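Local structure of lumazine protein (Photobacterium kishitanii, 3A3B) at residues Q22-T27 with F61-A66; N45-T50 with N68-R73; I132-H137 with E148-D153. The protein serves as an antenna of bacterial bioluminescence, probably shifting luciferase emission to shorter wavelength, and here carries flavin mononucleotide in its lumazine-binding pocket. All coordinates share one frame; numbering follows the deposited sequence.

Interaction 1: residues Q22-T27 with F61-A66; sequences QRHGIT and FDIDQA. With FMN (flavin mononucleotide), chain C.
Arg23 grips the carboxylate of Asp62 side-on across two neighbouring antiparallel strands. Its NE lies 2.7 Å from Asp62 OD1 and its NH2 2.9 Å from Asp62 OD2, so each oxygen has its own nitrogen. Both are met on their syn side, yet the two flat groups are twisted 34° against each other and the clasp is not coplanar. The arginine chain leaves with CG anti to the backbone N (chi1 -179°) and bends at chi3, which turns the NE edge of the guanidinium to the acid. The pair sits at a non-hydrogen-bonded position, where the strands come close and opposed side chains leave on one face. On the other face, Ile63 lays CG1 over the His24 ring, a CH-pi contact with 4.2 Å from that carbon to the ring centroid. Ile26 CD1 meets Phe61 CD2 at 4.1 Å, the aliphatic chain crossing the aromatic one at about a right angle; flat and branched apolar groups suit this interior of the six-stranded barrel. The hydrogen-bonded pairs Gln22-Ile63 and His24-Phe61 flank the salt bridge. At the cofactor, Asp62 O accepts a hydrogen bond from flavin N3 at 2.9 Å, and just past the strand Asp64 N and Ala66 N both donate to flavin O2. Main-chain groups thus read the pyrimidine edge of the flavin, and the Arg23 clasp probably steadies the residue whose carbonyl takes part.

Interaction 2: residues N45-T50 with N68-R73; sequences NGCSLT and NTTTFR. With FMN (flavin mononucleotide), chain C.
Thr70 and Phe72 press on the strand side chains of 45-50, while Thr69 turns to the cofactor. Thr69 OG1 lies 3.0 Å from the FMN phosphate oxygen O1P, though Ala66 O competes for its proton. Thr70 points its hydroxyl to Ala66 O and its methyl CG2 to Cys47 SG, 3.9 Å away, one polar and one apolar branch suiting this boundary. Thr71 OG1 reaches Asn45 through a water 2.6 Å away; Asn45 ND2 donates to the water at 3.1 Å, while Asn82 N holds Asn45 OD1. This loop joins strands 58-63 and 80-84 of the six-stranded Greek-key barrel, whose strand 47-55 forms the pocket's other wall: Ser48 O accepts a hydrogen bond from the ribityl O2', and Thr50 N donates to flavin O4. Phe72, in a short 3-10 segment, pushes its ring into the barrel, the water over its centre. Cys47 CB lies in the ring plane, 3.9 Å from Phe72 CE2, and SG, anti to the backbone N (chi1 176°), reaches both Thr70 and the ring edge. Leu49 and the ring reach toward each other, Leu49 CD1 3.6 Å from Phe72 CZ, while Leu49 CD2 packs 3.5 Å from flavin N3.

Interaction 3: residues I132-H137 with E148-D153; sequences ILSEDH and EEISDD
Ile132 and Ile150 make the apolar part of this contact, their side chains crossing at about a right angle with Ile132 CG2 4.0 Å from Ile150 CD1. The tip of Ile150 comes forward because CG1 is anti to its backbone N (chi1 -166°) and the chain stays extended beyond it. Isoleucine suits a strand residue that also packs on a loop; Ile150 further packs on Ile155 of the next strand, while Ile132 rests on Ile124.

The polar part is slight. Ser134 OG accepts a weak bond from Ile150 N, 3.4 Å long and bent to 143° at the hydrogen, and Ser134 CB lies 3.8 Å from Glu148 O. A short side chain suits this place, since the backbones come near each other, with 4.7 Å between Ser134 CA and Glu149 CA. The loop itself is a type II beta turn from Leu133 to Asp136, entering strand 137-140 of the second barrel. Glu135 occupies its third position with positive phi (80°), and Asp136 N bonds back to Leu133 O. Asp136 closes the turn a second time: OD2 takes Leu133 N at 3.0 Å, met from above the carboxylate plane. In strand 143-151, whose Ile147 bonds to the turn through Glu135 and Asp136, Glu148 and Glu149 both face Phe156, a classic beta bulge.

Among the charged groups, Glu135 bends at chi2 and brings OE2 to 3.4 Å from Glu148 O, two acceptors without a bond. Glu135 OE1 and Glu148 OE1 stand 5.7 Å apart, not in contact but perhaps mildly repulsive. Glu148 OE2 is hydrogen-bonded to Asn158 ND2, which holds that carboxylate.

Overall arrangement
Interactions 1 and 2 belong to the first six-stranded antiparallel barrel, interaction 3 to the second, which repeats the same strand order. The first two have centres about 8 Å apart and alternate along the chain: strand 22-27, then 45-50, 61-66 and 68-73. They meet directly, Ile63 and Phe61 packing on Leu49 where strands 47-55 and 58-63 are neighbours in the sheet, and together they line the FMN site from two walls. Interaction 3 follows later in the sequence, its centre about 31 Å from that of interaction 1 and 23 Å from that of interaction 2. It is far from the flavin, whose site is lined mainly by the first repeat, with Gly100 and Ile102 of the second.

Interaction 1: residues Q22-T27 with F61-A66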
loop_
_atom_site.group_PDB
_atom_site.type_symbol
_atom_site.label_atom_id
_atom_site.label_comp_id
_atom_site.label_asym_id
_atom_site.label_seq_id
_atom_site.Cartn_x
_atom_site.Cartn_y
_atom_site.Cartn_z
ATOM N N GLN A 22 12.141 12.393 -0.015
ATOM C CA GLN A 22 10.928 13.144 -0.264
ATOM C C GLN A 22 10.131 13.167 1.009
ATOM O O GLN A 22 10.038 12.156 1.680
ATOM C CB GLN A 22 10.061 12.489 -1.349
ATOM C CG GLN A 22 10.679 12.462 -2.754
ATOM C CD GLN A 22 9.768 11.792 -3.770
ATOM O OE1 GLN A 22 8.664 11.366 -3.444
ATOM N NE2 GLN A 22 10.246 11.662 -5.005
ATOM N N ARG A 23 9.566 14.322 1.324
ATOM C CA ARG A 23 8.648 14.450 2.450
ATOM C C ARG A 23 7.217 14.493 1.918
ATOM O O ARG A 23 6.849 15.390 1.141
ATOM C CB ARG A 23 8.945 15.698 3.263
ATOM C CG ARG A 23 8.016 15.850 4.449
ATOM C CD ARG A 23 8.503 16.795 5.513
ATOM N NE ARG A 23 9.594 16.266 6.310
ATOM C CZ ARG A 23 9.993 16.796 7.462
ATOM N NH1 ARG A 23 9.366 17.868 7.943
ATOM N NH2 ARG A 23 11.014 16.266 8.119
ATOM N N HIS A 24 6.414 13.516 2.339
ATOM C CA HIS A 24 4.977 13.478 1.976
ATOM C C HIS A 24 4.151 13.920 3.173
ATOM O O HIS A 24 4.301 13.342 4.254
ATOM C CB HIS A 24 4.593 12.049 1.568
ATOM C CG HIS A 24 5.148 11.627 0.234
ATOM N ND1 HIS A 24 6.454 11.868 -0.145
ATOM C CD2 HIS A 24 4.579 10.959 -0.794
ATOM C CE1 HIS A 24 6.665 11.363 -1.349
ATOM N NE2 HIS A 24 5.538 10.827 -1.771
ATOM N N GLY A 25 3.296 14.914 2.968
ATOM C CA GLY A 25 2.305 15.380 3.933
ATOM C C GLY A 25 1.011 14.722 3.514
ATOM O O GLY A 25 0.571 14.875 2.365
ATOM N N ILE A 26 0.423 13.949 4.401
ATOM C CA ILE A 26 -0.776 13.173 4.020
ATOM C C ILE A 26 -1.942 13.551 4.911
ATOM O O ILE A 26 -1.827 13.461 6.134
ATOM C CB ILE A 26 -0.495 11.624 4.107
ATOM C CG1 ILE A 26 0.668 11.255 3.188
ATOM C CG2 ILE A 26 -1.796 10.808 3.771
ATOM C CD1 ILE A 26 1.075 9.812 3.214
ATOM N N THR A 27 -3.055 13.954 4.306
ATOM C CA THR A 27 -4.305 14.239 5.034
ATOM C C THR A 27 -4.945 12.930 5.551
ATOM O O THR A 27 -5.255 12.032 4.749
ATOM C CB THR A 27 -5.369 14.946 4.123
ATOM O OG1 THR A 27 -4.857 16.201 3.692
ATOM C CG2 THR A 27 -6.721 15.148 4.871
ATOM N N PHE A 61 5.801 12.334 6.573
ATOM C CA PHE A 61 6.726 11.186 6.634
ATOM C C PHE A 61 7.870 11.569 5.735
ATOM O O PHE A 61 7.651 12.222 4.776
ATOM C CB PHE A 61 6.040 9.955 6.028
ATOM C CG PHE A 61 4.837 9.508 6.787
ATOM C CD1 PHE A 61 4.977 8.588 7.858
ATOM C CD2 PHE A 61 3.552 9.980 6.432
ATOM C CE1 PHE A 61 3.854 8.151 8.601
ATOM C CE2 PHE A 61 2.419 9.569 7.162
ATOM C CZ PHE A 61 2.567 8.650 8.238
ATOM N N ASP A 62 9.089 11.197 6.071
ATOM C CA ASP A 62 10.229 11.394 5.151
ATOM C C ASP A 62 10.492 10.066 4.479
ATOM O O ASP A 62 10.680 9.080 5.140
ATOM C CB ASP A 62 11.500 11.816 5.903
ATOM C CG ASP A 62 11.485 13.275 6.303
ATOM O OD1 ASP A 62 11.089 14.140 5.493
ATOM O OD2 ASP A 62 11.899 13.555 7.436
ATOM N N ILE A 63 10.458 10.042 3.165
ATOM C CA ILE A 63 10.749 8.799 2.464
ATOM C C ILE A 63 12.186 8.920 2.035
ATOM O O ILE A 63 12.510 9.735 1.173
ATOM C CB ILE A 63 9.895 8.599 1.155
ATOM C CG1 ILE A 63 8.386 8.914 1.348
ATOM C CG2 ILE A 63 10.153 7.176 0.567
ATOM C CD1 ILE A 63 7.772 8.200 2.482
ATOM N N ASP A 64 13.040 8.139 2.643
ATOM C CA ASP A 64 14.450 8.173 2.292
ATOM C C ASP A 64 14.986 6.736 2.186
ATOM O O ASP A 64 15.259 6.298 1.092
ATOM C CB ASP A 64 15.243 9.048 3.273
ATOM C CG ASP A 64 14.726 8.958 4.695
ATOM O OD1 ASP A 64 14.336 7.851 5.121
ATOM O OD2 ASP A 64 14.695 10.016 5.380
ATOM N N GLN A 65 15.080 6.003 3.296
ATOM C CA GLN A 65 15.401 4.582 3.244
ATOM C C GLN A 65 14.532 3.756 2.273
ATOM O O GLN A 65 15.024 2.815 1.644
ATOM C CB GLN A 65 15.299 3.982 4.641
ATOM C CG GLN A 65 15.537 2.498 4.707
ATOM C CD GLN A 65 15.505 1.956 6.124
ATOM O OE1 GLN A 65 15.138 2.658 7.091
ATOM N NE2 GLN A 65 15.895 0.693 6.263
ATOM N N ALA A 66 13.251 4.101 2.147
ATOM C CA ALA A 66 12.316 3.335 1.286
ATOM C C ALA A 66 12.261 3.833 -0.159
ATOM O O ALA A 66 11.558 3.252 -1.003
ATOM C CB ALA A 66 10.885 3.364 1.922
HETATM N N1 FMN C . 11.766 4.137 5.561
HETATM C C2 FMN C . 11.659 5.417 5.156
HETATM O O2 FMN C . 11.987 5.717 4.027
HETATM N N3 FMN C . 11.192 6.366 6.037
HETATM C C4 FMN C . 10.795 6.020 7.300
HETATM O O4 FMN C . 10.139 6.858 7.937
HETATM C C4A FMN C . 10.916 4.702 7.710
HETATM N N5 FMN C . 10.586 4.280 8.978
HETATM C C5A FMN C . 10.711 2.935 9.303
HETATM C C6 FMN C . 10.389 2.524 10.584
HETATM C C7 FMN C . 10.503 1.203 11.006
HETATM C C7M FMN C . 10.462 0.902 12.492
HETATM C C8 FMN C . 10.988 0.265 10.102
HETATM C C8M FMN C . 11.219 -1.148 10.580
HETATM C C9 FMN C . 11.341 0.658 8.794
HETATM C C9A FMN C . 11.193 2.007 8.390
HETATM N N10 FMN C . 11.556 2.436 7.143
HETATM C C10 FMN C . 11.408 3.756 6.809
HETATM C "C1'" FMN C . 12.099 1.501 6.081
HETATM C "C2'" FMN C . 11.007 1.013 5.099
HETATM O "O2'" FMN C . 9.990 0.318 5.786
HETATM C "C3'" FMN C . 11.695 0.045 4.135
HETATM O "O3'" FMN C . 12.723 0.786 3.510
HETATM C "C4'" FMN C . 10.786 -0.590 3.058
HETATM O "O4'" FMN C . 9.665 -1.206 3.601
HETATM C "C5'" FMN C . 11.384 -1.934 2.692
HETATM O "O5'" FMN C . 12.241 -1.760 1.657
HETATM P P FMN C . 13.843 -2.074 1.812
HETATM O O1P FMN C . 14.168 -2.083 0.338
HETATM O O2P FMN C . 14.200 -3.364 2.542
HETATM O O3P FMN C . 14.479 -0.899 2.537
#

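Interaction 2: residues N45-T50 with N68-R73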
loop_
_atom_site.group_PDB
_atom_site.type_symbol
_atom_site.label_atom_id
_atom_site.label_comp_id
_atom_site.label_asym_id
_atom_site.label_seq_id
_atom_site.Cartn_x
_atom_site.Cartn_y
_atom_site.Cartn_z
ATOM N N ASN A 45 0.566 2.529 2.469
ATOM C CA ASN A 45 0.614 1.564 1.361
ATOM C C ASN A 45 1.426 0.309 1.726
ATOM O O ASN A 45 2.165 -0.231 0.889
ATOM C CB ASN A 45 1.137 2.210 0.068
ATOM C CG ASN A 45 0.100 3.108 -0.605
ATOM O OD1 ASN A 45 -1.112 2.954 -0.422
ATOM N ND2 ASN A 45 0.577 4.038 -1.405
ATOM N N GLY A 46 1.257 -0.157 2.981
ATOM C CA GLY A 46 1.882 -1.377 3.438
ATOM C C GLY A 46 3.338 -1.181 3.858
ATOM O O GLY A 46 3.983 -2.130 4.240
ATOM N N CYS A 47 3.854 0.051 3.794
ATOM C CA CYS A 47 5.270 0.295 4.118
ATOM C C CYS A 47 5.432 0.949 5.516
ATOM O O CYS A 47 4.732 1.947 5.817
ATOM C CB CYS A 47 5.908 1.163 3.002
ATOM S SG CYS A 47 7.643 1.674 3.298
ATOM N N SER A 48 6.314 0.401 6.370
ATOM C CA SER A 48 6.605 1.047 7.660
ATOM C C SER A 48 7.315 2.355 7.413
ATOM O O SER A 48 8.410 2.401 6.788
ATOM C CB SER A 48 7.498 0.195 8.568
ATOM O OG SER A 48 6.785 -0.929 9.011
ATOM N N LEU A 49 6.702 3.408 7.946
ATOM C CA LEU A 49 7.257 4.742 7.904
ATOM C C LEU A 49 6.970 5.408 9.228
ATOM O O LEU A 49 5.954 5.115 9.896
ATOM C CB LEU A 49 6.572 5.582 6.832
ATOM C CG LEU A 49 6.629 5.189 5.345
ATOM C CD1 LEU A 49 5.770 6.172 4.595
ATOM C CD2 LEU A 49 8.094 5.234 4.863
ATOM N N THR A 50 7.818 6.369 9.563
ATOM C CA THR A 50 7.752 7.078 10.853
ATOM C C THR A 50 7.206 8.474 10.721
ATOM O O THR A 50 7.691 9.261 9.898
ATOM C CB THR A 50 9.180 7.156 11.462
ATOM O OG1 THR A 50 9.741 5.837 11.459
ATOM C CG2 THR A 50 9.145 7.684 12.870
ATOM N N ASN A 68 13.815 3.975 -3.045
ATOM C CA ASN A 68 14.148 3.269 -4.299
ATOM C C ASN A 68 13.478 1.922 -4.468
ATOM O O ASN A 68 13.633 1.299 -5.507
ATOM C CB ASN A 68 15.680 3.100 -4.451
ATOM C CG ASN A 68 16.400 4.418 -4.455
ATOM O OD1 ASN A 68 17.351 4.603 -3.689
ATOM N ND2 ASN A 68 15.932 5.370 -5.298
ATOM N N THR A 69 12.719 1.507 -3.444
ATOM C CA THR A 69 12.136 0.161 -3.320
ATOM C C THR A 69 10.636 0.187 -2.984
ATOM O O THR A 69 10.081 -0.822 -2.483
ATOM C CB THR A 69 12.840 -0.568 -2.202
ATOM O OG1 THR A 69 12.923 0.305 -1.054
ATOM C CG2 THR A 69 14.287 -0.970 -2.664
ATOM N N THR A 70 9.998 1.341 -3.228
ATOM C CA THR A 70 8.567 1.528 -2.951
ATOM C C THR A 70 8.045 2.453 -4.014
ATOM O O THR A 70 8.823 3.015 -4.756
ATOM C CB THR A 70 8.275 2.065 -1.506
ATOM O OG1 THR A 70 8.893 3.340 -1.326
ATOM C CG2 THR A 70 8.730 1.102 -0.425
ATOM N N THR A 71 6.725 2.588 -4.117
ATOM C CA THR A 71 6.066 3.448 -5.098
ATOM C C THR A 71 6.078 4.940 -4.749
ATOM O O THR A 71 5.691 5.764 -5.587
ATOM C CB THR A 71 4.600 2.990 -5.304
ATOM O OG1 THR A 71 3.921 3.026 -4.032
ATOM C CG2 THR A 71 4.562 1.535 -5.835
ATOM N N PHE A 72 6.503 5.302 -3.538
ATOM C CA PHE A 72 6.400 6.706 -3.097
ATOM C C PHE A 72 6.923 7.750 -4.107
ATOM O O PHE A 72 6.271 8.773 -4.307
ATOM C CB PHE A 72 6.994 6.910 -1.695
ATOM C CG PHE A 72 6.165 6.291 -0.612
ATOM C CD1 PHE A 72 4.935 6.854 -0.258
ATOM C CD2 PHE A 72 6.603 5.151 0.041
ATOM C CE1 PHE A 72 4.137 6.248 0.728
ATOM C CE2 PHE A 72 5.838 4.546 1.027
ATOM C CZ PHE A 72 4.601 5.076 1.371
ATOM N N ARG A 73 8.057 7.448 -4.760
ATOM C CA ARG A 73 8.731 8.329 -5.767
ATOM C C ARG A 73 7.796 8.761 -6.859
ATOM O O ARG A 73 7.983 9.804 -7.461
ATOM C CB ARG A 73 9.814 7.567 -6.547
ATOM C CG ARG A 73 11.192 7.395 -5.992
ATOM C CD ARG A 73 11.932 6.363 -6.938
ATOM N NE ARG A 73 10.985 5.298 -7.305
ATOM C CZ ARG A 73 11.282 4.096 -7.826
ATOM N NH1 ARG A 73 12.543 3.735 -8.077
ATOM N NH2 ARG A 73 10.291 3.235 -8.090
HETATM N N1 FMN C . 11.766 4.137 5.561
HETATM C C2 FMN C . 11.659 5.417 5.156
HETATM O O2 FMN C . 11.987 5.717 4.027
HETATM N N3 FMN C . 11.192 6.366 6.037
HETATM C C4 FMN C . 10.795 6.020 7.300
HETATM O O4 FMN C . 10.139 6.858 7.937
HETATM C C4A FMN C . 10.916 4.702 7.710
HETATM N N5 FMN C . 10.586 4.280 8.978
HETATM C C5A FMN C . 10.711 2.935 9.303
HETATM C C6 FMN C . 10.389 2.524 10.584
HETATM C C7 FMN C . 10.503 1.203 11.006
HETATM C C7M FMN C . 10.462 0.902 12.492
HETATM C C8 FMN C . 10.988 0.265 10.102
HETATM C C8M FMN C . 11.219 -1.148 10.580
HETATM C C9 FMN C . 11.341 0.658 8.794
HETATM C C9A FMN C . 11.193 2.007 8.390
HETATM N N10 FMN C . 11.556 2.436 7.143
HETATM C C10 FMN C . 11.408 3.756 6.809
HETATM C "C1'" FMN C . 12.099 1.501 6.081
HETATM C "C2'" FMN C . 11.007 1.013 5.099
HETATM O "O2'" FMN C . 9.990 0.318 5.786
HETATM C "C3'" FMN C . 11.695 0.045 4.135
HETATM O "O3'" FMN C . 12.723 0.786 3.510
HETATM C "C4'" FMN C . 10.786 -0.590 3.058
HETATM O "O4'" FMN C . 9.665 -1.206 3.601
HETATM C "C5'" FMN C . 11.384 -1.934 2.692
HETATM O "O5'" FMN C . 12.241 -1.760 1.657
HETATM P P FMN C . 13.843 -2.074 1.812
HETATM O O1P FMN C . 14.168 -2.083 0.338
HETATM O O2P FMN C . 14.200 -3.364 2.542
HETATM O O3P FMN C . 14.479 -0.899 2.537
HETATM O O HOH W 1 3.717 3.951 -1.588
#

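Interaction 3: residues I132-H137 with E148-D153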
loop_
_atom_site.group_PDB
_atom_site.type_symbol
_atom_site.label_atom_id
_atom_site.label_comp_id
_atom_site.label_asym_id
_atom_site.label_seq_id
_atom_site.Cartn_x
_atom_site.Cartn_y
_atom_site.Cartn_z
ATOM N N ILE A 132 5.920 -17.948 -4.523
ATOM C CA ILE A 132 4.485 -17.597 -4.476
ATOM C C ILE A 132 3.645 -18.705 -5.189
ATOM O O ILE A 132 3.885 -18.995 -6.351
ATOM C CB ILE A 132 4.228 -16.197 -5.145
ATOM C CG1 ILE A 132 4.902 -15.059 -4.370
ATOM C CG2 ILE A 132 2.737 -15.888 -5.260
ATOM C CD1 ILE A 132 5.116 -13.760 -5.252
ATOM N N LEU A 133 2.693 -19.291 -4.464
ATOM C CA LEU A 133 1.714 -20.235 -4.993
ATOM C C LEU A 133 0.286 -19.643 -4.863
ATOM O O LEU A 133 0.026 -18.779 -4.002
ATOM C CB LEU A 133 1.795 -21.580 -4.205
ATOM C CG LEU A 133 3.104 -22.423 -4.243
ATOM C CD1 LEU A 133 2.922 -23.847 -3.735
ATOM C CD2 LEU A 133 3.692 -22.456 -5.618
ATOM N N SER A 134 -0.638 -20.116 -5.695
ATOM C CA SER A 134 -2.062 -19.786 -5.512
ATOM C C SER A 134 -2.473 -20.139 -4.102
ATOM O O SER A 134 -1.982 -21.099 -3.524
ATOM C CB SER A 134 -2.935 -20.543 -6.503
ATOM O OG SER A 134 -2.244 -20.583 -7.729
ATOM N N GLU A 135 -3.349 -19.328 -3.539
ATOM C CA GLU A 135 -3.809 -19.480 -2.174
ATOM C C GLU A 135 -2.864 -18.950 -1.086
ATOM O O GLU A 135 -3.294 -18.843 0.060
ATOM C CB GLU A 135 -4.302 -20.915 -1.879
ATOM C CG GLU A 135 -5.271 -21.540 -2.950
ATOM C CD GLU A 135 -6.260 -20.551 -3.588
ATOM O OE1 GLU A 135 -6.574 -19.481 -2.981
ATOM O OE2 GLU A 135 -6.738 -20.847 -4.718
ATOM N N ASP A 136 -1.615 -18.575 -1.426
ATOM C CA ASP A 136 -0.753 -17.845 -0.468
ATOM C C ASP A 136 -1.438 -16.506 -0.192
ATOM O O ASP A 136 -2.157 -15.970 -1.050
ATOM C CB ASP A 136 0.658 -17.536 -1.018
ATOM C CG ASP A 136 1.609 -18.745 -1.004
ATOM O OD1 ASP A 136 1.225 -19.803 -0.458
ATOM O OD2 ASP A 136 2.737 -18.623 -1.565
ATOM N N HIS A 137 -1.240 -15.989 1.012
ATOM C CA HIS A 137 -1.590 -14.617 1.320
ATOM C C HIS A 137 -0.467 -13.707 0.827
ATOM O O HIS A 137 0.701 -14.109 0.850
ATOM C CB HIS A 137 -1.849 -14.481 2.825
ATOM C CG HIS A 137 -3.082 -15.207 3.261
ATOM N ND1 HIS A 137 -4.241 -14.556 3.617
ATOM C CD2 HIS A 137 -3.367 -16.529 3.287
ATOM C CE1 HIS A 137 -5.177 -15.448 3.890
ATOM N NE2 HIS A 137 -4.671 -16.656 3.694
ATOM N N GLU A 148 -5.889 -15.795 -5.790
ATOM C CA GLU A 148 -6.760 -16.759 -6.462
ATOM C C GLU A 148 -5.999 -17.684 -7.442
ATOM O O GLU A 148 -6.217 -18.906 -7.489
ATOM C CB GLU A 148 -7.848 -16.007 -7.233
ATOM C CG GLU A 148 -9.211 -16.632 -7.098
ATOM C CD GLU A 148 -10.160 -15.744 -6.317
ATOM O OE1 GLU A 148 -9.823 -15.360 -5.156
ATOM O OE2 GLU A 148 -11.242 -15.425 -6.886
ATOM N N GLU A 149 -5.110 -17.091 -8.220
ATOM C CA GLU A 149 -4.272 -17.830 -9.186
ATOM C C GLU A 149 -2.962 -17.095 -9.478
ATOM O O GLU A 149 -2.887 -15.864 -9.332
ATOM C CB GLU A 149 -5.109 -18.152 -10.451
ATOM C CG GLU A 149 -4.482 -17.914 -11.816
ATOM C CD GLU A 149 -5.452 -17.208 -12.774
ATOM O OE1 GLU A 149 -6.605 -17.701 -12.926
ATOM O OE2 GLU A 149 -5.064 -16.151 -13.354
ATOM N N ILE A 150 -1.922 -17.868 -9.824
ATOM C CA ILE A 150 -0.720 -17.333 -10.459
ATOM C C ILE A 150 -0.439 -18.087 -11.750
ATOM O O ILE A 150 -0.414 -19.327 -11.776
ATOM C CB ILE A 150 0.564 -17.360 -9.562
ATOM C CG1 ILE A 150 1.668 -16.474 -10.175
ATOM C CG2 ILE A 150 1.089 -18.780 -9.391
ATOM C CD1 ILE A 150 2.959 -16.278 -9.281
ATOM N N SER A 151 -0.203 -17.341 -12.816
ATOM C CA SER A 151 0.269 -17.947 -14.047
ATOM C C SER A 151 1.453 -17.117 -14.510
ATOM O O SER A 151 1.297 -15.912 -14.796
ATOM C CB SER A 151 -0.855 -17.998 -15.062
ATOM O OG SER A 151 -1.332 -16.701 -15.321
ATOM N N ASP A 152 2.634 -17.764 -14.524
ATOM C CA ASP A 152 3.946 -17.119 -14.731
ATOM C C ASP A 152 4.139 -15.982 -13.720
ATOM O O ASP A 152 4.031 -16.210 -12.512
ATOM C CB ASP A 152 4.148 -16.644 -16.176
ATOM C CG ASP A 152 4.234 -17.806 -17.184
ATOM O OD1 ASP A 152 4.934 -18.825 -16.914
ATOM O OD2 ASP A 152 3.598 -17.680 -18.261
ATOM N N ASP A 153 4.399 -14.767 -14.186
ATOM C CA ASP A 153 4.605 -13.678 -13.239
ATOM C C ASP A 153 3.339 -12.866 -12.878
ATOM O O ASP A 153 3.455 -11.843 -12.209
ATOM C CB ASP A 153 5.762 -12.780 -13.676
ATOM C CG ASP A 153 5.624 -12.278 -15.101
ATOM O OD1 ASP A 153 4.638 -12.645 -15.810
ATOM O OD2 ASP A 153 6.527 -11.516 -15.527
#